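Local coordinates for MerB2 (Bacillus megaterium, PDB 5C17), which probably acts as an alkylmercury lyase, cleaving the carbon-mercury bond of organomercurials, and binds a mercury(II) ion in this structure, at residues 28-33 with 80-85; 122-127 with 169-174. All blocks are in the same frame, centred on the assembly; numbering follows the deposited sequence.

Interaction 1: 28-33 with 80-85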
loop_
_atom_site.group_PDB
_atom_site.type_symbol
_atom_site.label_atom_id
_atom_site.label_comp_id
_atom_site.label_asym_id
_atom_site.label_seq_id
_atom_site.Cartn_x
_atom_site.Cartn_y
_atom_site.Cartn_z
ATOM N N THR A 28 12.967 7.977 -1.959
ATOM C CA THR A 28 13.674 7.765 -3.200
ATOM C C THR A 28 13.132 6.519 -3.905
ATOM O O THR A 28 12.887 6.518 -5.126
ATOM C CB THR A 28 15.196 7.685 -2.951
ATOM O OG1 THR A 28 15.624 8.892 -2.291
ATOM C CG2 THR A 28 15.937 7.549 -4.249
ATOM N N ILE A 29 12.905 5.456 -3.145
ATOM C CA ILE A 29 12.384 4.223 -3.732
ATOM C C ILE A 29 10.948 4.438 -4.243
ATOM O O ILE A 29 10.611 4.141 -5.392
ATOM C CB ILE A 29 12.388 3.068 -2.717
ATOM C CG1 ILE A 29 13.823 2.718 -2.301
ATOM C CG2 ILE A 29 11.709 1.840 -3.318
ATOM C CD1 ILE A 29 13.919 1.764 -1.089
ATOM N N PHE A 30 10.108 4.970 -3.364
ATOM C CA PHE A 30 8.673 5.123 -3.612
ATOM C C PHE A 30 8.410 5.960 -4.857
ATOM O O PHE A 30 7.635 5.568 -5.729
ATOM C CB PHE A 30 8.039 5.741 -2.369
ATOM C CG PHE A 30 6.538 5.899 -2.426
ATOM C CD1 PHE A 30 5.689 4.798 -2.305
ATOM C CD2 PHE A 30 5.978 7.159 -2.538
ATOM C CE1 PHE A 30 4.308 4.964 -2.316
ATOM C CE2 PHE A 30 4.601 7.333 -2.538
ATOM C CZ PHE A 30 3.769 6.236 -2.430
ATOM N N PHE A 31 9.076 7.110 -4.966
ATOM C CA PHE A 31 8.808 7.969 -6.100
ATOM C C PHE A 31 9.423 7.400 -7.407
ATOM O O PHE A 31 8.934 7.687 -8.495
ATOM C CB PHE A 31 9.222 9.412 -5.779
ATOM C CG PHE A 31 8.387 10.032 -4.666
ATOM C CD1 PHE A 31 7.012 10.186 -4.819
ATOM C CD2 PHE A 31 8.963 10.422 -3.462
ATOM C CE1 PHE A 31 6.238 10.729 -3.804
ATOM C CE2 PHE A 31 8.186 10.980 -2.446
ATOM C CZ PHE A 31 6.826 11.120 -2.621
ATOM N N SER A 32 10.448 6.554 -7.309
ATOM C CA SER A 32 10.957 5.848 -8.484
ATOM C C SER A 32 9.937 4.801 -8.970
ATOM O O SER A 32 9.673 4.691 -10.166
ATOM C CB SER A 32 12.294 5.182 -8.162
ATOM O OG SER A 32 12.851 4.575 -9.304
ATOM N N ILE A 33 9.362 4.040 -8.043
ATOM C CA ILE A 33 8.326 3.063 -8.384
ATOM C C ILE A 33 7.141 3.787 -9.049
ATOM O O ILE A 33 6.584 3.293 -10.030
ATOM C CB ILE A 33 7.864 2.291 -7.123
ATOM C CG1 ILE A 33 9.032 1.477 -6.517
ATOM C CG2 ILE A 33 6.698 1.370 -7.437
ATOM C CD1 ILE A 33 9.730 0.541 -7.473
ATOM N N LEU A 80 5.852 0.503 0.122
ATOM C CA LEU A 80 4.771 1.208 0.810
ATOM C C LEU A 80 3.436 1.048 0.088
ATOM O O LEU A 80 2.647 1.995 0.022
ATOM C CB LEU A 80 5.112 2.690 0.994
ATOM C CG LEU A 80 6.439 2.961 1.711
ATOM C CD1 LEU A 80 6.681 4.423 1.803
ATOM C CD2 LEU A 80 6.502 2.355 3.093
ATOM N N GLY A 81 3.194 -0.157 -0.428
ATOM C CA GLY A 81 1.912 -0.486 -1.060
ATOM C C GLY A 81 1.875 -0.367 -2.572
ATOM O O GLY A 81 0.945 -0.849 -3.199
ATOM N N LEU A 82 2.875 0.286 -3.152
ATOM C CA LEU A 82 2.917 0.550 -4.579
ATOM C C LEU A 82 3.900 -0.421 -5.248
ATOM O O LEU A 82 4.994 -0.629 -4.743
ATOM C CB LEU A 82 3.387 1.986 -4.799
ATOM C CG LEU A 82 3.408 2.495 -6.238
ATOM C CD1 LEU A 82 2.013 2.530 -6.846
ATOM C CD2 LEU A 82 4.059 3.879 -6.290
ATOM N N SER A 83 3.523 -0.963 -6.403
ATOM C CA SER A 83 4.291 -2.023 -7.049
ATOM C C SER A 83 4.329 -1.867 -8.564
ATOM O O SER A 83 3.321 -1.557 -9.199
ATOM C CB SER A 83 3.636 -3.376 -6.722
ATOM O OG SER A 83 4.322 -4.453 -7.321
ATOM N N ILE A 84 5.500 -2.121 -9.149
ATOM C CA ILE A 84 5.546 -2.205 -10.599
ATOM C C ILE A 84 5.171 -3.609 -11.073
ATOM O O ILE A 84 4.739 -3.765 -12.210
ATOM C CB ILE A 84 6.892 -1.727 -11.206
ATOM C CG1 ILE A 84 8.063 -2.609 -10.759
ATOM C CG2 ILE A 84 7.131 -0.294 -10.818
ATOM C CD1 ILE A 84 9.370 -2.290 -11.469
ATOM N N ILE A 85 5.305 -4.618 -10.213
ATOM C CA ILE A 85 4.972 -5.989 -10.600
ATOM C C ILE A 85 3.533 -6.330 -10.204
ATOM O O ILE A 85 2.989 -5.752 -9.256
ATOM C CB ILE A 85 5.985 -7.020 -10.044
ATOM C CG1 ILE A 85 6.044 -6.980 -8.520
ATOM C CG2 ILE A 85 7.369 -6.782 -10.669
ATOM C CD1 ILE A 85 6.820 -8.164 -7.894
#
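Helix 22-34 lies against the hairpin that leads into strand 82-83 of the large antiparallel sheet, and it does so through Phe30 and Ile33, one turn apart on the helix, meeting Leu80, Leu82 and Ile84. Leu80 and Gly81 have the backbone angles of a type I' turn; on either side of Gly81, Leu80 and Leu82 point their CB atoms toward the helix. Phe30 carries CG anti to the backbone N (chi1 -177°), and this swings the ring across to the turn: CD1 lies 4.0 Å from Leu80 CB and CE1 4.0 Å from Leu82 CB, both leucines lying nearly perpendicular to the phenylalanine side chain and approaching its ring obliquely. Ile33 and Leu82 lie alongside, pointing opposite ways. The CG2 branch of Ile33 does the touching, 3.7 Å from Leu82 CG and 3.8 Å from Leu82 CD2. The same methyl faces Ile84 CG2 at 3.8 Å, less surely because Ile84 was deposited in two conformers. Ser83 is turned the other way: its OG donates to Ile85 O at 2.7 Å, a bond made within its own segment, just past the strand. Leu109 of helix 103-113 touches both Phe30 and Leu82, and Leu208 near the C terminus touches both Phe30 and Leu80, so the seam is covered by further aliphatic groups. Leu80 also lies about 7 Å, nearest atoms, from the bound dithiol, which places the turn close to the ligand pocket without lining it. The side chains that meet are all apolar and mostly buried; carbon-to-carbon contact and the exclusion of water join the helix to the sheet here, with the hydroxyl of Ser83 kept out of the seam.

Interaction 2: 122-127 with 169-174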
loop_
_atom_site.group_PDB
_atom_site.type_symbol
_atom_site.label_atom_id
_atom_site.label_comp_id
_atom_site.label_asym_id
_atom_site.label_seq_id
_atom_site.Cartn_x
_atom_site.Cartn_y
_atom_site.Cartn_z
ATOM N N ARG A 122 -10.764 -7.331 -7.204
ATOM C CA ARG A 122 -11.651 -8.493 -7.110
ATOM C C ARG A 122 -12.263 -8.567 -5.732
ATOM O O ARG A 122 -11.608 -8.270 -4.749
ATOM C CB ARG A 122 -10.878 -9.795 -7.348
ATOM C CG ARG A 122 -10.317 -9.960 -8.750
ATOM C CD ARG A 122 -11.379 -10.384 -9.712
ATOM N NE ARG A 122 -10.909 -10.344 -11.088
ATOM C CZ ARG A 122 -11.652 -10.679 -12.135
ATOM N NH1 ARG A 122 -12.890 -11.134 -11.950
ATOM N NH2 ARG A 122 -11.174 -10.579 -13.362
ATOM N N CYS A 123 -13.515 -9.014 -5.658
ATOM C CA CYS A 123 -14.118 -9.342 -4.375
ATOM C C CYS A 123 -13.437 -10.587 -3.832
ATOM O O CYS A 123 -13.378 -11.609 -4.507
ATOM C CB CYS A 123 -15.614 -9.619 -4.520
ATOM S SG CYS A 123 -16.428 -10.124 -2.984
ATOM N N ALA A 124 -12.928 -10.503 -2.607
ATOM C CA ALA A 124 -12.236 -11.629 -1.993
ATOM C C ALA A 124 -13.170 -12.803 -1.722
ATOM O O ALA A 124 -12.700 -13.919 -1.493
ATOM C CB ALA A 124 -11.545 -11.206 -0.717
ATOM N N TYR A 125 -14.474 -12.571 -1.729
ATOM C CA TYR A 125 -15.424 -13.663 -1.570
ATOM C C TYR A 125 -15.891 -14.209 -2.916
ATOM O O TYR A 125 -15.654 -15.371 -3.227
ATOM C CB TYR A 125 -16.610 -13.275 -0.699
ATOM C CG TYR A 125 -17.435 -14.481 -0.315
ATOM C CD1 TYR A 125 -16.885 -15.506 0.456
ATOM C CD2 TYR A 125 -18.746 -14.614 -0.725
ATOM C CE1 TYR A 125 -17.613 -16.616 0.801
ATOM C CE2 TYR A 125 -19.501 -15.743 -0.370
ATOM C CZ TYR A 125 -18.929 -16.725 0.402
ATOM O OH TYR A 125 -19.653 -17.852 0.750
ATOM N N THR A 126 -16.540 -13.387 -3.729
ATOM C CA THR A 126 -17.184 -13.906 -4.925
ATOM C C THR A 126 -16.284 -14.035 -6.134
ATOM O O THR A 126 -16.637 -14.718 -7.083
ATOM C CB THR A 126 -18.345 -13.030 -5.378
ATOM O OG1 THR A 126 -17.820 -11.826 -5.927
ATOM C CG2 THR A 126 -19.318 -12.744 -4.238
ATOM N N GLY A 127 -15.141 -13.350 -6.124
ATOM C CA GLY A 127 -14.265 -13.324 -7.278
ATOM C C GLY A 127 -14.684 -12.347 -8.367
ATOM O O GLY A 127 -14.010 -12.225 -9.390
ATOM N N HIS A 169 -8.799 -6.850 2.409
ATOM C CA HIS A 169 -9.541 -7.230 1.226
ATOM C C HIS A 169 -10.608 -6.226 0.814
ATOM O O HIS A 169 -11.113 -5.453 1.579
ATOM C CB HIS A 169 -10.294 -8.548 1.520
ATOM C CG HIS A 169 -9.441 -9.635 2.074
ATOM N ND1 HIS A 169 -8.416 -10.214 1.367
ATOM C CD2 HIS A 169 -9.481 -10.251 3.266
ATOM C CE1 HIS A 169 -7.853 -11.133 2.118
ATOM N NE2 HIS A 169 -8.470 -11.161 3.274
ATOM N N TYR A 170 -10.914 -6.283 -0.471
ATOM C CA TYR A 170 -12.101 -5.667 -1.048
ATOM C C TYR A 170 -13.193 -6.741 -0.968
ATOM O O TYR A 170 -12.964 -7.883 -1.201
ATOM C CB TYR A 170 -11.954 -5.289 -2.529
ATOM C CG TYR A 170 -11.507 -3.852 -2.842
ATOM C CD1 TYR A 170 -12.230 -2.753 -2.435
ATOM C CD2 TYR A 170 -10.384 -3.623 -3.596
ATOM C CE1 TYR A 170 -11.842 -1.496 -2.760
ATOM C CE2 TYR A 170 -9.980 -2.351 -3.906
ATOM C CZ TYR A 170 -10.714 -1.280 -3.477
ATOM O OH TYR A 170 -10.388 -0.001 -3.761
ATOM N N PHE A 171 -14.390 -6.297 -0.643
ATOM C CA PHE A 171 -15.595 -7.107 -0.701
ATOM C C PHE A 171 -16.645 -6.356 -1.538
ATOM O O PHE A 171 -16.809 -5.152 -1.445
ATOM C CB PHE A 171 -16.164 -7.527 0.666
ATOM C CG PHE A 171 -15.331 -8.568 1.349
ATOM C CD1 PHE A 171 -15.287 -9.857 0.864
ATOM C CD2 PHE A 171 -14.533 -8.256 2.440
ATOM C CE1 PHE A 171 -14.489 -10.797 1.444
ATOM C CE2 PHE A 171 -13.737 -9.218 3.048
ATOM C CZ PHE A 171 -13.727 -10.489 2.536
ATOM N N SER A 172 -17.395 -7.106 -2.326
ATOM C CA SER A 172 -18.430 -6.534 -3.174
ATOM C C SER A 172 -19.590 -5.927 -2.393
ATOM O O SER A 172 -20.318 -5.115 -2.931
ATOM C CB SER A 172 -18.964 -7.625 -4.098
ATOM O OG SER A 172 -19.264 -8.809 -3.384
ATOM N N SER A 173 -19.762 -6.354 -1.142
ATOM C CA SER A 173 -20.800 -5.845 -0.254
ATOM C C SER A 173 -20.479 -6.272 1.161
ATOM O O SER A 173 -19.701 -7.202 1.376
ATOM C CB SER A 173 -22.179 -6.397 -0.623
ATOM O OG SER A 173 -22.233 -7.788 -0.353
ATOM N N VAL A 174 -21.128 -5.631 2.125
ATOM C CA VAL A 174 -21.009 -6.079 3.513
ATOM C C VAL A 174 -21.607 -7.486 3.666
ATOM O O VAL A 174 -21.090 -8.306 4.417
ATOM C CB VAL A 174 -21.686 -5.093 4.492
ATOM C CG1 VAL A 174 -21.669 -5.657 5.918
ATOM C CG2 VAL A 174 -20.989 -3.723 4.436
HETATM O O HOH W 1 -9.834 -8.202 -2.498
#
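The loop after strand 117-122 is pinned to edge strand 169-171 by one direct backbone bond, Ala124 N to Tyr170 O (3.0 Å), and by a water that donates to Arg122 O (2.9 Å) and accepts from Tyr170 N (3.0 Å). Beyond this point the sulfur of Cys123 takes over. Cys123 extends its SG away from its own N (chi1 177°), where it accepts from Ser172 N across the contact at 3.2 Å (159° at the hydrogen) and from Thr126 N in its own turn at 3.3 Å (173°); Tyr125 N adds a weak third bond. This one sulfur thus holds both the turn 123-127 and the end of the strand. Gly127 N returns to Cys123 O, and Arg122 NH1 reaches Gly127 O at 3.0 Å, tying the two ends of the loop together. Apolar contacts add to these bonds: the Ala124 methyl touches both His169 CB and Phe171 CE1, each at 3.7 Å, meeting both rings obliquely. Tyr125 CB sits by the Phe171 ring, and Cys123 SG makes an oblique sulfur-aromatic contact with that ring. Helix 174-183 backs this joint. Ser173 is its N-cap, bonding His176 N through OG, while Ser172 OG bonds His176 ND1; Trp180 of the helix meets the rings of His169 and Phe171, and Glu183 bonds Tyr125 OH. On the edge of strand 169-171 away from the 122-127 loop, strand 148-151 pairs with the backbones of His169 and Phe171, and Tyr170 OH reaches Thr106 on helix 103-113.

In the fold
After helix 5-17 the chain enters helix 22-34, then passes two more helices and strands 68-70 and 76-79 before segment 80-85 comes back to segment 28-33, closing the loop of interaction 1. Strands 89-93 and 96-100, helix 103-113 and strand 117-122 follow, and only then does interaction 2 open; its loop, through strands 129-135, 138-143 and 148-151 and helix 160-164, closes at 169-174. The two are in series, neither nested nor crossed, with centres 25 Å apart on opposite sides of the chain's centre. Interaction 1 joins helix 22-34 to the large sheet; interaction 2 joins a connecting loop of that sheet to the three-stranded one.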